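Local coordinates for protein putative cellulase CEL6 (Mycobacterium tuberculosis, PDB 1UP3) that probably hydrolyses internal beta-1,4-glycosidic bonds of cellulose as a family 6 endoglucanase, here its catalytic domain with a thio-linked cello-oligosaccharide bound, at residues L122-C127 with S162-A167; L139-V144 with L174-V179; Y193-E198 with S219-G224; H213-T218 with A254-W259. All coordinates share one frame; numbering follows the deposited sequence.

Contact 1 of 4, residues L122-C127 with S162-A167. With BGC (beta-D-glucopyranose), chain B.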
loop_
_atom_site.group_PDB
_atom_site.type_symbol
_atom_site.label_atom_id
_atom_site.label_comp_id
_atom_site.label_asym_id
_atom_site.label_seq_id
_atom_site.Cartn_x
_atom_site.Cartn_y
_atom_site.Cartn_z
ATOM N N LEU A 122 -8.077 -5.085 -7.484
ATOM C CA LEU A 122 -9.064 -6.183 -7.438
ATOM C C LEU A 122 -10.415 -5.671 -6.925
ATOM O O LEU A 122 -11.460 -6.087 -7.429
ATOM C CB LEU A 122 -8.610 -7.341 -6.572
ATOM C CG LEU A 122 -7.355 -8.100 -7.042
ATOM C CD1 LEU A 122 -7.087 -9.283 -6.130
ATOM C CD2 LEU A 122 -7.509 -8.570 -8.460
ATOM N N ALA A 123 -10.387 -4.771 -5.950
ATOM C CA ALA A 123 -11.645 -4.309 -5.308
ATOM C C ALA A 123 -12.446 -3.418 -6.230
ATOM O O ALA A 123 -13.683 -3.445 -6.177
ATOM C CB ALA A 123 -11.357 -3.589 -3.996
ATOM N N MET A 124 -11.757 -2.637 -7.073
ATOM C CA MET A 124 -12.396 -1.648 -7.950
ATOM C C MET A 124 -12.682 -2.204 -9.353
ATOM O O MET A 124 -13.248 -1.506 -10.183
ATOM C CB MET A 124 -11.560 -0.367 -8.045
ATOM C CG MET A 124 -12.406 0.872 -8.335
ATOM S SD MET A 124 -11.385 2.319 -8.642
ATOM C CE MET A 124 -10.797 2.532 -7.095
ATOM N N ALA A 125 -12.348 -3.463 -9.586
ATOM C CA ALA A 125 -12.374 -4.031 -10.936
ATOM C C ALA A 125 -13.761 -4.016 -11.566
ATOM O O ALA A 125 -13.854 -4.052 -12.773
ATOM C CB ALA A 125 -11.793 -5.404 -10.942
ATOM N N ASP A 126 -14.814 -3.947 -10.754
ATOM C CA ASP A 126 -16.165 -3.955 -11.306
ATOM C C ASP A 126 -16.506 -2.724 -12.151
ATOM O O ASP A 126 -17.492 -2.766 -12.928
ATOM C CB ASP A 126 -17.209 -4.100 -10.207
ATOM C CG ASP A 126 -17.175 -5.452 -9.541
ATOM O OD1 ASP A 126 -16.936 -6.482 -10.211
ATOM O OD2 ASP A 126 -17.494 -5.549 -8.335
ATOM N N CYS A 127 -15.744 -1.638 -12.031
ATOM C CA CYS A 127 -15.907 -0.466 -12.919
ATOM C C CYS A 127 -15.571 -0.792 -14.377
ATOM O O CYS A 127 -15.969 -0.072 -15.289
ATOM C CB CYS A 127 -15.022 0.711 -12.458
ATOM S SG CYS A 127 -13.291 0.602 -12.997
ATOM N N SER A 162 -12.792 -3.932 4.697
ATOM C CA SER A 162 -13.952 -4.618 5.257
ATOM C C SER A 162 -15.298 -4.011 4.870
ATOM O O SER A 162 -16.315 -4.621 5.191
ATOM C CB SER A 162 -13.813 -4.643 6.776
ATOM O OG SER A 162 -13.809 -3.305 7.259
ATOM N N ARG A 163 -15.337 -2.836 4.228
ATOM C CA ARG A 163 -16.596 -2.212 3.795
ATOM C C ARG A 163 -16.671 -2.062 2.265
ATOM O O ARG A 163 -17.441 -1.265 1.744
ATOM C CB ARG A 163 -16.817 -0.866 4.471
ATOM C CG ARG A 163 -16.751 -0.949 5.948
ATOM C CD ARG A 163 -18.041 -0.899 6.706
ATOM N NE ARG A 163 -17.701 -0.816 8.140
ATOM C CZ ARG A 163 -17.810 0.279 8.911
ATOM N NH1 ARG A 163 -18.301 1.439 8.457
ATOM N NH2 ARG A 163 -17.458 0.212 10.177
ATOM N N TRP A 164 -15.849 -2.827 1.567
ATOM C CA TRP A 164 -15.777 -2.756 0.114
ATOM C C TRP A 164 -16.405 -4.034 -0.431
ATOM O O TRP A 164 -17.643 -4.124 -0.443
ATOM C CB TRP A 164 -14.347 -2.479 -0.352
ATOM C CG TRP A 164 -14.273 -1.908 -1.720
ATOM C CD1 TRP A 164 -15.223 -1.984 -2.718
ATOM C CD2 TRP A 164 -13.202 -1.135 -2.258
ATOM N NE1 TRP A 164 -14.789 -1.305 -3.834
ATOM C CE2 TRP A 164 -13.555 -0.779 -3.580
ATOM C CE3 TRP A 164 -11.967 -0.701 -1.751
ATOM C CZ2 TRP A 164 -12.704 -0.021 -4.395
ATOM C CZ3 TRP A 164 -11.132 0.024 -2.568
ATOM C CH2 TRP A 164 -11.507 0.353 -3.869
ATOM N N LEU A 165 -15.637 -5.009 -0.910
ATOM C CA LEU A 165 -16.233 -6.286 -1.328
ATOM C C LEU A 165 -16.419 -7.163 -0.105
ATOM O O LEU A 165 -15.763 -6.990 0.908
ATOM C CB LEU A 165 -15.357 -7.018 -2.353
ATOM C CG LEU A 165 -14.966 -6.323 -3.632
ATOM C CD1 LEU A 165 -14.304 -7.362 -4.538
ATOM C CD2 LEU A 165 -16.181 -5.712 -4.261
ATOM N N SER A 166 -17.308 -8.147 -0.197
ATOM C CA SER A 166 -17.376 -9.160 0.815
ATOM C C SER A 166 -16.129 -10.044 0.869
ATOM O O SER A 166 -15.359 -10.122 -0.099
ATOM C CB SER A 166 -18.588 -10.050 0.605
ATOM O OG SER A 166 -18.339 -10.917 -0.480
ATOM N N ALA A 167 -15.935 -10.686 2.011
ATOM C CA ALA A 167 -14.812 -11.620 2.194
ATOM C C ALA A 167 -14.865 -12.705 1.120
ATOM O O ALA A 167 -13.835 -13.054 0.533
ATOM C CB ALA A 167 -14.793 -12.236 3.568
HETATM C C2 BGC B . -15.239 2.083 -0.791
HETATM C C3 BGC B . -14.175 3.105 -1.110
HETATM C C4 BGC B . -13.854 3.177 -2.608
HETATM C C5 BGC B . -15.146 3.256 -3.460
HETATM C C6 BGC B . -14.829 3.097 -4.950
HETATM C C1 BGC B . -16.421 2.308 -1.720
HETATM O O2 BGC B . -15.606 2.215 0.578
HETATM O O3 BGC B . -13.010 2.833 -0.324
HETATM O O4 BGC B . -13.126 4.319 -2.880
HETATM O O5 BGC B . -15.961 2.200 -3.059
HETATM O O6 BGC B . -16.042 3.310 -5.664
#
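The indole of Trp164 is sandwiched between Ala123 and a glucose unit of the bound oligosaccharide. Ala123 CB sits over one face of the six-membered ring, 3.5 Å from its centroid and 10° off the ring normal, a CH-pi contact with Trp164 CD2 and CE2 among the nearest carbons. The sugar lies over the opposite face, its C4 offset toward the rim and 3.9 Å from Trp164 CH2, its C6 3.8 Å from Trp164 CZ2. Met124 meets the indole twice: CB comes obliquely to within 3.8 Å of Trp164 CZ2, and the methyl CE lies at the ring edge, in plane, beside Trp164 CH2. The Trp164 ring swings out with CG anti to the backbone N (chi1 -159°), which brings it flat against the helix end. Next along the chain, Leu165 CD2 rests 3.9 Å from Ala123 O and leads on to Met170 of helix 167-176. In a second shell, Asp126 is held by salt bridges to Arg173 and Arg133, while Cys127 is tied to Cys83 by a disulfide. An aromatic platform beneath a glucose ring is characteristic of the subsites of cellulase clefts, and Met124 and Trp164 both line the glycan site here.

Contact 2 of 4, residues L139-V144 with L174-V179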
loop_
_atom_site.group_PDB
_atom_site.type_symbol
_atom_site.label_atom_id
_atom_site.label_comp_id
_atom_site.label_asym_id
_atom_site.label_seq_id
_atom_site.Cartn_x
_atom_site.Cartn_y
_atom_site.Cartn_z
ATOM N N LEU A 139 -3.224 -9.469 -15.220
ATOM C CA LEU A 139 -2.077 -8.627 -14.908
ATOM C C LEU A 139 -1.649 -8.750 -13.446
ATOM O O LEU A 139 -0.458 -8.806 -13.156
ATOM C CB LEU A 139 -2.394 -7.169 -15.262
ATOM C CG LEU A 139 -2.558 -6.935 -16.762
ATOM C CD1 LEU A 139 -2.997 -5.486 -16.981
ATOM C CD2 LEU A 139 -1.373 -7.282 -17.568
ATOM N N VAL A 140 -2.614 -8.851 -12.537
ATOM C CA VAL A 140 -2.283 -9.038 -11.148
ATOM C C VAL A 140 -1.664 -10.421 -10.957
ATOM O O VAL A 140 -0.712 -10.570 -10.201
ATOM C CB VAL A 140 -3.488 -8.774 -10.225
ATOM C CG1 VAL A 140 -3.111 -9.081 -8.770
ATOM C CG2 VAL A 140 -3.908 -7.312 -10.372
ATOM N N ARG A 141 -2.236 -11.432 -11.597
ATOM C CA ARG A 141 -1.635 -12.760 -11.548
ATOM C C ARG A 141 -0.203 -12.770 -12.112
ATOM O O ARG A 141 0.694 -13.438 -11.558
ATOM C CB ARG A 141 -2.517 -13.774 -12.300
ATOM C CG ARG A 141 -2.007 -15.212 -12.101
ATOM C CD ARG A 141 -2.830 -16.299 -12.823
ATOM N NE ARG A 141 -4.169 -15.861 -13.066
ATOM C CZ ARG A 141 -4.741 -15.529 -14.221
ATOM N NH1 ARG A 141 -4.136 -15.678 -15.405
ATOM N NH2 ARG A 141 -5.996 -15.061 -14.159
ATOM N N TYR A 142 0.028 -12.022 -13.187
ATOM C CA TYR A 142 1.353 -11.899 -13.775
ATOM C C TYR A 142 2.345 -11.305 -12.753
ATOM O O TYR A 142 3.456 -11.797 -12.586
ATOM C CB TYR A 142 1.305 -11.038 -15.034
ATOM C CG TYR A 142 2.634 -11.028 -15.773
ATOM C CD1 TYR A 142 2.974 -12.053 -16.608
ATOM C CD2 TYR A 142 3.567 -10.010 -15.560
ATOM C CE1 TYR A 142 4.203 -12.090 -17.257
ATOM C CE2 TYR A 142 4.806 -10.028 -16.220
ATOM C CZ TYR A 142 5.113 -11.101 -17.049
ATOM O OH TYR A 142 6.326 -11.188 -17.733
ATOM N N ALA A 143 1.908 -10.268 -12.042
ATOM C CA ALA A 143 2.726 -9.686 -10.994
ATOM C C ALA A 143 3.090 -10.700 -9.920
ATOM O O ALA A 143 4.231 -10.797 -9.526
ATOM C CB ALA A 143 2.031 -8.488 -10.392
ATOM N N VAL A 144 2.129 -11.472 -9.441
ATOM C CA VAL A 144 2.379 -12.467 -8.426
ATOM C C VAL A 144 3.380 -13.479 -8.941
ATOM O O VAL A 144 4.380 -13.790 -8.279
ATOM C CB VAL A 144 1.081 -13.184 -7.981
ATOM C CG1 VAL A 144 1.396 -14.396 -7.121
ATOM C CG2 VAL A 144 0.165 -12.225 -7.216
ATOM N N LEU A 174 -8.806 -13.192 -5.122
ATOM C CA LEU A 174 -7.425 -13.524 -4.688
ATOM C C LEU A 174 -7.039 -14.929 -5.136
ATOM O O LEU A 174 -5.908 -15.160 -5.566
ATOM C CB LEU A 174 -7.330 -13.434 -3.165
ATOM C CG LEU A 174 -7.347 -12.003 -2.620
ATOM C CD1 LEU A 174 -7.559 -12.035 -1.110
ATOM C CD2 LEU A 174 -6.038 -11.280 -2.908
ATOM N N ASN A 175 -7.987 -15.865 -5.048
ATOM C CA ASN A 175 -7.703 -17.235 -5.454
ATOM C C ASN A 175 -7.433 -17.281 -6.948
ATOM O O ASN A 175 -6.507 -17.978 -7.368
ATOM C CB ASN A 175 -8.817 -18.187 -4.997
ATOM C CG ASN A 175 -8.739 -18.473 -3.508
ATOM O OD1 ASN A 175 -7.635 -18.502 -2.901
ATOM N ND2 ASN A 175 -9.901 -18.692 -2.895
ATOM N N ASP A 176 -8.198 -16.528 -7.727
ATOM C CA ASP A 176 -7.990 -16.441 -9.169
ATOM C C ASP A 176 -6.640 -15.878 -9.577
ATOM O O ASP A 176 -6.139 -16.239 -10.639
ATOM C CB ASP A 176 -9.047 -15.577 -9.826
ATOM C CG ASP A 176 -8.996 -15.669 -11.354
ATOM O OD1 ASP A 176 -9.216 -16.788 -11.874
ATOM O OD2 ASP A 176 -8.714 -14.706 -12.120
ATOM N N VAL A 177 -6.046 -14.987 -8.780
ATOM C CA VAL A 177 -4.765 -14.396 -9.191
ATOM C C VAL A 177 -3.572 -15.108 -8.553
ATOM O O VAL A 177 -2.462 -14.651 -8.658
ATOM C CB VAL A 177 -4.711 -12.850 -8.938
ATOM C CG1 VAL A 177 -5.847 -12.133 -9.657
ATOM C CG2 VAL A 177 -4.699 -12.570 -7.422
ATOM N N GLY A 178 -3.853 -16.234 -7.903
ATOM C CA GLY A 178 -2.863 -17.092 -7.302
ATOM C C GLY A 178 -2.269 -16.598 -6.018
ATOM O O GLY A 178 -1.088 -16.749 -5.814
ATOM N N VAL A 179 -3.081 -16.027 -5.132
ATOM C CA VAL A 179 -2.631 -15.586 -3.813
ATOM C C VAL A 179 -1.813 -16.648 -3.045
ATOM O O VAL A 179 -0.946 -16.306 -2.239
ATOM C CB VAL A 179 -3.826 -15.081 -2.958
ATOM C CG1 VAL A 179 -4.770 -16.232 -2.610
ATOM C CG2 VAL A 179 -3.369 -14.381 -1.698
#
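Arg141 reaches from helix 130-147 to the C-terminal end of helix 167-176, which finishes in a Schellman motif. Its NE gives a nearly straight hydrogen bond to Asp176 O, 3.1 Å long with an angle of 164° at the hydrogen. The NH2 group makes a weaker, longer salt bridge to Asp176 OD2 at 3.4 Å; the guanidinium and carboxylate planes stand 82° apart, so this is not a flat, two-pronged pairing. The side chain of Arg141 is extended as far as CD and then bends at chi3 (-24°), turning NE toward the carbonyl. The main carboxylate partner of NH2 is Asp138, one turn earlier on the same helix. The bond to Asp176 O thus adds a side-chain donor at a helix end, where carbonyls have few backbone partners.

Gly178, with positive phi, is the C-prime residue of the motif: Val179 N bonds to Leu174 O, and Gly178 N to Asn175 O. Between the helices lies Val177, the first residue to leave helical geometry. Its CG2 meets Val140 CG1 at 4.1 Å, and both Val140 and Val144 continue onto Val157 of the neighbouring strand 153-158. The backbones approach closely around Val177 O, which receives a CA-H...O contact from Arg141 CA at 3.6 Å and also has Arg141 CG 3.5 Å away. At the far end, Val144 CG1 abuts Gly178 O at 3.7 Å.

Contact 3 of 4, residues Y193-E198 with S219-G224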
loop_
_atom_site.group_PDB
_atom_site.type_symbol
_atom_site.label_atom_id
_atom_site.label_comp_id
_atom_site.label_asym_id
_atom_site.label_seq_id
_atom_site.Cartn_x
_atom_site.Cartn_y
_atom_site.Cartn_z
ATOM N N TYR A 193 -10.405 2.355 8.407
ATOM C CA TYR A 193 -11.166 1.450 9.260
ATOM C C TYR A 193 -10.298 0.929 10.410
ATOM O O TYR A 193 -9.102 0.804 10.269
ATOM C CB TYR A 193 -11.798 0.322 8.444
ATOM C CG TYR A 193 -12.786 0.850 7.450
ATOM C CD1 TYR A 193 -14.012 1.318 7.886
ATOM C CD2 TYR A 193 -12.462 0.983 6.092
ATOM C CE1 TYR A 193 -14.915 1.880 6.999
ATOM C CE2 TYR A 193 -13.364 1.561 5.203
ATOM C CZ TYR A 193 -14.561 2.009 5.658
ATOM O OH TYR A 193 -15.454 2.592 4.772
ATOM N N THR A 194 -10.924 0.635 11.558
ATOM C CA THR A 194 -10.193 0.213 12.722
ATOM C C THR A 194 -9.441 -1.091 12.481
ATOM O O THR A 194 -9.880 -1.970 11.705
ATOM C CB THR A 194 -11.089 0.046 13.978
ATOM O OG1 THR A 194 -12.045 -1.037 13.775
ATOM C CG2 THR A 194 -11.837 1.309 14.275
ATOM N N THR A 195 -8.328 -1.229 13.170
ATOM C CA THR A 195 -7.548 -2.448 13.097
ATOM C C THR A 195 -8.353 -3.676 13.467
ATOM O O THR A 195 -8.288 -4.697 12.787
ATOM C CB THR A 195 -6.378 -2.325 13.998
ATOM O OG1 THR A 195 -5.544 -1.239 13.530
ATOM C CG2 THR A 195 -5.540 -3.577 14.020
ATOM N N ASP A 196 -9.166 -3.567 14.524
ATOM C CA ASP A 196 -9.988 -4.698 14.925
ATOM C C ASP A 196 -10.948 -5.143 13.836
ATOM O O ASP A 196 -11.102 -6.362 13.604
ATOM C CB ASP A 196 -10.785 -4.348 16.133
ATOM C CG ASP A 196 -9.973 -4.362 17.389
ATOM O OD1 ASP A 196 -8.838 -4.930 17.412
ATOM O OD2 ASP A 196 -10.440 -3.850 18.430
ATOM N N GLU A 197 -11.575 -4.198 13.173
ATOM C CA GLU A 197 -12.504 -4.547 12.107
ATOM C C GLU A 197 -11.752 -5.236 10.963
ATOM O O GLU A 197 -12.226 -6.257 10.417
ATOM C CB GLU A 197 -13.302 -3.351 11.647
ATOM C CG GLU A 197 -14.345 -3.721 10.600
ATOM C CD GLU A 197 -15.195 -2.574 10.145
ATOM O OE1 GLU A 197 -15.470 -1.654 10.939
ATOM O OE2 GLU A 197 -15.587 -2.591 8.945
ATOM N N GLU A 198 -10.565 -4.730 10.649
ATOM C CA GLU A 198 -9.798 -5.325 9.547
ATOM C C GLU A 198 -9.239 -6.689 9.894
ATOM O O GLU A 198 -9.137 -7.542 8.996
ATOM C CB GLU A 198 -8.720 -4.360 9.035
ATOM C CG GLU A 198 -9.248 -2.997 8.586
ATOM C CD GLU A 198 -10.513 -3.107 7.789
ATOM O OE1 GLU A 198 -10.432 -3.482 6.606
ATOM O OE2 GLU A 198 -11.628 -2.899 8.354
ATOM N N SER A 219 -1.807 3.529 8.907
ATOM C CA SER A 219 -1.332 4.896 8.787
ATOM C C SER A 219 -2.284 5.976 9.319
ATOM O O SER A 219 -1.832 6.992 9.908
ATOM C CB SER A 219 -0.979 5.192 7.342
ATOM O OG SER A 219 -2.081 4.951 6.462
ATOM N N ARG A 220 -3.585 5.775 9.129
ATOM C CA ARG A 220 -4.558 6.830 9.391
ATOM C C ARG A 220 -5.793 6.352 10.130
ATOM O O ARG A 220 -6.843 6.998 10.031
ATOM C CB ARG A 220 -4.953 7.520 8.093
ATOM C CG ARG A 220 -3.739 8.199 7.377
ATOM C CD ARG A 220 -4.131 9.107 6.208
ATOM N NE ARG A 220 -4.746 8.350 5.112
ATOM C CZ ARG A 220 -5.279 8.909 4.063
ATOM N NH1 ARG A 220 -5.257 10.243 3.934
ATOM N NH2 ARG A 220 -5.783 8.141 3.108
ATOM N N ASN A 221 -5.707 5.215 10.829
ATOM C CA ASN A 221 -6.899 4.571 11.420
ATOM C C ASN A 221 -7.032 4.638 12.932
ATOM O O ASN A 221 -7.832 3.900 13.536
ATOM C CB ASN A 221 -7.056 3.134 10.911
ATOM C CG ASN A 221 -6.132 2.155 11.613
ATOM O OD1 ASN A 221 -5.142 2.558 12.254
ATOM N ND2 ASN A 221 -6.448 0.858 11.526
ATOM N N GLY A 222 -6.274 5.530 13.568
ATOM C CA GLY A 222 -6.283 5.637 15.021
ATOM C C GLY A 222 -7.589 6.105 15.605
ATOM O O GLY A 222 -7.833 5.857 16.799
ATOM N N ALA A 223 -8.437 6.774 14.811
ATOM C CA ALA A 223 -9.736 7.250 15.293
ATOM C C ALA A 223 -10.862 6.598 14.489
ATOM O O ALA A 223 -12.008 7.049 14.500
ATOM C CB ALA A 223 -9.822 8.786 15.196
ATOM N N GLY A 224 -10.526 5.525 13.756
ATOM C CA GLY A 224 -11.503 4.903 12.895
ATOM C C GLY A 224 -11.909 5.801 11.735
ATOM O O GLY A 224 -11.255 6.822 11.443
HETATM O O HOH W 1 -7.744 1.372 14.703
#
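The amide nitrogen of Asn221 spends both of its N-H groups on the start of helix 195-208, joining a beta turn to a capped helix N-terminus. One bond runs to Tyr193 O at 2.9 Å, with that oxygen close to the amide plane; the other goes to Thr195 OG1 at 3.0 Å, with the hydroxyl oxygen tilted 19° out of the plane. The two are about equally bent, near 150° at the hydrogen, and together they fix the rotation of the amide. The side chain is positioned for this by its first torsion (chi1 79°), which sets CG between the backbone N and the carbonyl carbon. Asn221 CB also lies close to Tyr193 O.

Thr194 is the N-cap: its OG1 accepts from Glu197 N at 3.3 Å, while its carbonyl takes the first helical bond, from Glu198 N. The amide of Thr195, at the first turn of the helix, is satisfied by a water, which in turn donates to Asn221 O and so forms a second bridge between the segments. Asn221 O also accepts from Gly224 N, closing the type I turn Asn221-Gly224.

From the same first turn, Glu197 forms a salt bridge with Arg163, and both Glu197 and Glu198 probably bond to Ser162 OG, linking this corner to the loop that carries part of the glycan site. The turn meets the N-cap residue itself where the methyl Thr194 CG2 packs 3.9 Å from Gly224 CA.

Contact 4 of 4, residues H213-T218 with A254-W259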
loop_
_atom_site.group_PDB
_atom_site.type_symbol
_atom_site.label_atom_id
_atom_site.label_comp_id
_atom_site.label_asym_id
_atom_site.label_seq_id
_atom_site.Cartn_x
_atom_site.Cartn_y
_atom_site.Cartn_z
ATOM N N HIS A 213 -1.759 -15.070 4.711
ATOM C CA HIS A 213 -1.471 -14.063 5.716
ATOM C C HIS A 213 -1.737 -12.665 5.157
ATOM O O HIS A 213 -1.909 -12.497 3.951
ATOM C CB HIS A 213 -0.015 -14.211 6.173
ATOM C CG HIS A 213 0.235 -15.461 6.977
ATOM N ND1 HIS A 213 0.369 -16.705 6.402
ATOM C CD2 HIS A 213 0.367 -15.641 8.317
ATOM C CE1 HIS A 213 0.552 -17.607 7.357
ATOM N NE2 HIS A 213 0.549 -16.994 8.530
ATOM N N TYR A 214 -1.742 -11.647 6.018
ATOM C CA TYR A 214 -2.109 -10.315 5.552
ATOM C C TYR A 214 -1.430 -9.221 6.376
ATOM O O TYR A 214 -0.964 -9.450 7.511
ATOM C CB TYR A 214 -3.658 -10.098 5.525
ATOM C CG TYR A 214 -4.320 -10.257 6.869
ATOM C CD1 TYR A 214 -4.704 -11.521 7.334
ATOM C CD2 TYR A 214 -4.459 -9.193 7.720
ATOM C CE1 TYR A 214 -5.250 -11.681 8.587
ATOM C CE2 TYR A 214 -5.004 -9.349 8.987
ATOM C CZ TYR A 214 -5.377 -10.576 9.425
ATOM O OH TYR A 214 -5.862 -10.716 10.714
ATOM N N VAL A 215 -1.421 -8.042 5.787
ATOM C CA VAL A 215 -0.979 -6.847 6.476
ATOM C C VAL A 215 -2.113 -5.813 6.442
ATOM O O VAL A 215 -2.951 -5.855 5.541
ATOM C CB VAL A 215 0.282 -6.282 5.836
ATOM C CG1 VAL A 215 1.437 -7.227 5.998
ATOM C CG2 VAL A 215 0.067 -5.959 4.354
ATOM N N ILE A 216 -2.149 -4.948 7.449
ATOM C CA ILE A 216 -3.149 -3.905 7.576
ATOM C C ILE A 216 -2.387 -2.543 7.557
ATOM O O ILE A 216 -1.453 -2.349 8.347
ATOM C CB ILE A 216 -3.969 -4.039 8.864
ATOM C CG1 ILE A 216 -4.743 -5.368 8.900
ATOM C CG2 ILE A 216 -4.950 -2.887 8.980
ATOM C CD1 ILE A 216 -5.291 -5.731 10.282
ATOM N N ASP A 217 -2.887 -1.611 6.750
ATOM C CA ASP A 217 -2.435 -0.198 6.697
ATOM C C ASP A 217 -3.072 0.488 7.904
ATOM O O ASP A 217 -4.286 0.706 7.951
ATOM C CB ASP A 217 -2.873 0.481 5.413
ATOM C CG ASP A 217 -2.215 1.776 5.171
ATOM O OD1 ASP A 217 -1.526 2.287 6.091
ATOM O OD2 ASP A 217 -2.290 2.367 4.061
ATOM N N THR A 218 -2.235 0.836 8.875
ATOM C CA THR A 218 -2.642 1.562 10.066
ATOM C C THR A 218 -2.183 3.021 10.079
ATOM O O THR A 218 -2.195 3.707 11.124
ATOM C CB THR A 218 -2.113 0.846 11.328
ATOM O OG1 THR A 218 -0.681 0.728 11.256
ATOM C CG2 THR A 218 -2.719 -0.580 11.454
ATOM N N ALA A 254 -2.176 -12.087 10.804
ATOM C CA ALA A 254 -1.737 -10.714 10.517
ATOM C C ALA A 254 -0.235 -10.643 10.717
ATOM O O ALA A 254 0.247 -10.642 11.860
ATOM C CB ALA A 254 -2.464 -9.732 11.449
ATOM N N ASP A 255 0.522 -10.612 9.629
ATOM C CA ASP A 255 1.986 -10.517 9.685
ATOM C C ASP A 255 2.462 -9.162 10.217
ATOM O O ASP A 255 3.530 -9.075 10.861
ATOM C CB ASP A 255 2.612 -10.689 8.298
ATOM C CG ASP A 255 2.651 -12.134 7.785
ATOM O OD1 ASP A 255 2.459 -13.089 8.592
ATOM O OD2 ASP A 255 2.853 -12.354 6.560
ATOM N N ALA A 256 1.718 -8.092 9.904
ATOM C CA ALA A 256 2.129 -6.770 10.350
ATOM C C ALA A 256 1.046 -5.736 10.237
ATOM O O ALA A 256 0.141 -5.860 9.413
ATOM C CB ALA A 256 3.339 -6.265 9.505
ATOM N N TYR A 257 1.192 -4.700 11.045
ATOM C CA TYR A 257 0.611 -3.383 10.787
ATOM C C TYR A 257 1.671 -2.566 10.073
ATOM O O TYR A 257 2.815 -2.543 10.524
ATOM C CB TYR A 257 0.194 -2.672 12.081
ATOM C CG TYR A 257 -0.692 -3.451 13.016
ATOM C CD1 TYR A 257 -1.521 -4.441 12.564
ATOM C CD2 TYR A 257 -0.664 -3.178 14.389
ATOM C CE1 TYR A 257 -2.344 -5.174 13.456
ATOM C CE2 TYR A 257 -1.442 -3.880 15.267
ATOM C CZ TYR A 257 -2.275 -4.879 14.799
ATOM O OH TYR A 257 -3.039 -5.609 15.658
ATOM N N LEU A 258 1.333 -1.988 8.929
ATOM C CA LEU A 258 2.249 -1.164 8.143
ATOM C C LEU A 258 1.668 0.200 7.903
ATOM O O LEU A 258 0.434 0.372 7.958
ATOM C CB LEU A 258 2.578 -1.800 6.786
ATOM C CG LEU A 258 3.246 -3.187 6.799
ATOM C CD1 LEU A 258 3.348 -3.708 5.374
ATOM C CD2 LEU A 258 4.605 -3.143 7.521
ATOM N N TRP A 259 2.524 1.169 7.599
ATOM C CA TRP A 259 1.995 2.436 7.050
ATOM C C TRP A 259 2.240 2.382 5.547
ATOM O O TRP A 259 3.378 2.539 5.110
ATOM C CB TRP A 259 2.666 3.656 7.678
ATOM C CG TRP A 259 2.215 3.950 9.069
ATOM C CD1 TRP A 259 1.473 3.141 9.913
ATOM C CD2 TRP A 259 2.480 5.149 9.800
ATOM N NE1 TRP A 259 1.319 3.760 11.125
ATOM C CE2 TRP A 259 1.887 5.004 11.074
ATOM C CE3 TRP A 259 3.130 6.343 9.494
ATOM C CZ2 TRP A 259 1.970 5.997 12.059
ATOM C CZ3 TRP A 259 3.188 7.348 10.477
ATOM C CH2 TRP A 259 2.616 7.146 11.735
#
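Tyr214, Ile216 and Thr218 are joined to Asp255, Ala256 and Leu258 by four backbone hydrogen bonds. Asp255 N donates to Tyr214 O, Ile216 N to Ala256 O, Leu258 N to Ile216 O and Thr218 N to Leu258 O. The first is short but bent, 2.8 Å and 138° at the hydrogen, where Asp255, an extra residue with helical backbone angles, forms a beta bulge; Leu258 N to Ile216 O is much straighter. CA-H...O contacts accompany these bonds, among them Asp217 CA to Leu258 O at 3.2 Å.

The strands run parallel, their axes 17° apart, and form one edge of the seven-stranded parallel sheet within the chain, as expected for the distorted alpha/beta barrel of family 6, in which the sheet does not close.

Apolar and aromatic contacts fall on both faces. On the face of Tyr214, Ile216 and Tyr257, the phenol ring of Tyr214 has Ala254 CA over it in a CH-pi contact, 3.9 Å from the ring centroid; that face is covered by Ile199 and Thr195 of helix 195-208. Thr218 CG2 lies against Tyr257 CB at 3.6 Å. On the other face Val215 CB meets Leu258 CD1 at 4.0 Å, with Ala256 alongside.

Polar side chains gather at the strand ends. Asp255 OD1 lies 3.3 Å from His213 CD2, the carboxylate turned only 17° from the imidazole plane, while Arg183 and Tyr156 hold Asp255 OD2. At the other end Thr218 OG1 lies in the plane of the Trp259 ring at its edge, 3.5 Å from Trp259 CD1, and both side chains bond to Ala243 O.

Along the chain, contacts 1 and 2 interleave, as do contacts 3 and 4, and the first pair closes before the second opens. Contact 1 uses the loop that runs into helix 167-176 and contact 2 the end of that helix; their centres are about 15 Å apart. Contacts 3 and 4, with centres about 11 Å apart, join where Thr195 of helix 195-208 touches Thr218 and Tyr257 at the end of the sheet. Contact 1, which carries part of the glycan site, touches contact 2 through Leu122 and contact 3 through Ser162, by probable hydrogen bonds to Glu197 and Glu198. Contact 4 alone lies within the sheet, whereas contact 2 lies about 27 Å from contact 3, centre to centre.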